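Local coordinates for hypothetical protein (Clostridium sporogenes ATCC 15579, PDB 4QRK), which is of uncharacterised function but probably takes part in cell adhesion, folding as a right-handed beta-helix, at residues L126-G129 with K134-L137. Numbering follows the deposited sequence.
Sequences LNVG and KVDL
Inside the right-handed beta-helix, the inward faces of two strands on opposing sheets meet through L126 and V128 on one side and L137 and V135 on the other. The two leucines meet end on, methyl to methyl, their length bridging the two sheets, with CD2 of L126 3.6 Å from CD1 of L137. L126 points inward with its CG anti to the backbone N (chi1 176°); L137 has its CG anti to the carbonyl carbon, beside N (chi1 -72°). Two residues along each strand, CG1 of V128 lies 4.3 Å from CG2 of V135, a looser pair; valine's beta-branching suits extended backbone and its methyls pack in the apolar interior. In this fold each coil lays one strand in each sheet, and the short turn between strands 123-130 and 134-138 makes the passage. The CA atoms of V128 and V135 are 8.9 Å apart, a gap bridged by side chains, while backbone bonds run within each sheet, as from L126 to N150. F114 of a neighbouring coil touches V128, V135 and L137. Alternate residues face outward, where polar groups fit: OD1 of N127 hydrogen-bonds to ND2 of N150, and NZ of K134 salt-bridges OD1 of D136.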
loop_
_atom_site.group_PDB
_atom_site.type_symbol
_atom_site.label_atom_id
_atom_site.label_comp_id
_atom_site.label_asym_id
_atom_site.label_seq_id
_atom_site.Cartn_x
_atom_site.Cartn_y
_atom_site.Cartn_z
ATOM N N LEU A 126 4.281 -4.959 4.010
ATOM C CA LEU A 126 3.289 -3.941 3.712
ATOM C C LEU A 126 2.211 -4.009 4.763
ATOM O O LEU A 126 1.701 -5.089 5.045
ATOM C CB LEU A 126 2.644 -4.205 2.376
ATOM C CG LEU A 126 1.515 -3.256 1.967
ATOM C CD1 LEU A 126 2.032 -1.839 1.722
ATOM C CD2 LEU A 126 0.805 -3.788 0.716
ATOM N N ASN A 127 1.939 -2.867 5.383
ATOM C CA ASN A 127 0.845 -2.698 6.313
ATOM C C ASN A 127 -0.020 -1.549 5.855
ATOM O O ASN A 127 0.468 -0.419 5.701
ATOM C CB ASN A 127 1.370 -2.398 7.725
ATOM C CG ASN A 127 1.939 -3.626 8.380
ATOM O OD1 ASN A 127 1.197 -4.467 8.886
ATOM N ND2 ASN A 127 3.251 -3.779 8.307
ATOM N N VAL A 128 -1.301 -1.826 5.643
ATOM C CA VAL A 128 -2.240 -0.803 5.172
ATOM C C VAL A 128 -3.417 -0.738 6.098
ATOM O O VAL A 128 -4.033 -1.768 6.356
ATOM C CB VAL A 128 -2.788 -1.186 3.776
ATOM C CG1 VAL A 128 -3.827 -0.212 3.307
ATOM C CG2 VAL A 128 -1.665 -1.215 2.766
ATOM N N GLY A 129 -3.735 0.450 6.611
ATOM C CA GLY A 129 -5.049 0.687 7.190
ATOM C C GLY A 129 -5.852 1.685 6.361
ATOM O O GLY A 129 -5.328 2.721 5.973
ATOM N N LYS A 134 -11.216 2.601 -1.032
ATOM C CA LYS A 134 -10.825 1.429 -1.807
ATOM C C LYS A 134 -9.335 1.266 -1.787
ATOM O O LYS A 134 -8.569 2.243 -1.853
ATOM C CB LYS A 134 -11.174 1.583 -3.278
ATOM C CG LYS A 134 -12.601 1.769 -3.670
ATOM C CD LYS A 134 -12.695 1.673 -5.225
ATOM C CE LYS A 134 -12.590 0.198 -5.712
ATOM N NZ LYS A 134 -12.187 0.023 -7.145
ATOM N N VAL A 135 -8.939 0.007 -1.784
ATOM C CA VAL A 135 -7.555 -0.395 -1.909
ATOM C C VAL A 135 -7.437 -1.328 -3.121
ATOM O O VAL A 135 -8.183 -2.307 -3.223
ATOM C CB VAL A 135 -7.095 -1.180 -0.681
ATOM C CG1 VAL A 135 -5.707 -1.756 -0.894
ATOM C CG2 VAL A 135 -7.107 -0.314 0.539
ATOM N N ASP A 136 -6.518 -1.029 -4.031
ATOM C CA ASP A 136 -6.219 -1.930 -5.185
ATOM C C ASP A 136 -4.723 -2.083 -5.271
ATOM O O ASP A 136 -4.006 -1.088 -5.506
ATOM C CB ASP A 136 -6.740 -1.370 -6.523
ATOM C CG ASP A 136 -8.254 -1.318 -6.603
ATOM O OD1 ASP A 136 -8.854 -0.330 -6.118
ATOM O OD2 ASP A 136 -8.846 -2.250 -7.192
ATOM N N LEU A 137 -4.231 -3.304 -5.071
ATOM C CA LEU A 137 -2.817 -3.557 -4.912
ATOM C C LEU A 137 -2.362 -4.684 -5.777
ATOM O O LEU A 137 -2.966 -5.782 -5.750
ATOM C CB LEU A 137 -2.510 -4.007 -3.484
ATOM C CG LEU A 137 -2.551 -3.086 -2.304
ATOM C CD1 LEU A 137 -2.360 -3.917 -1.050
ATOM C CD2 LEU A 137 -1.434 -2.092 -2.483
#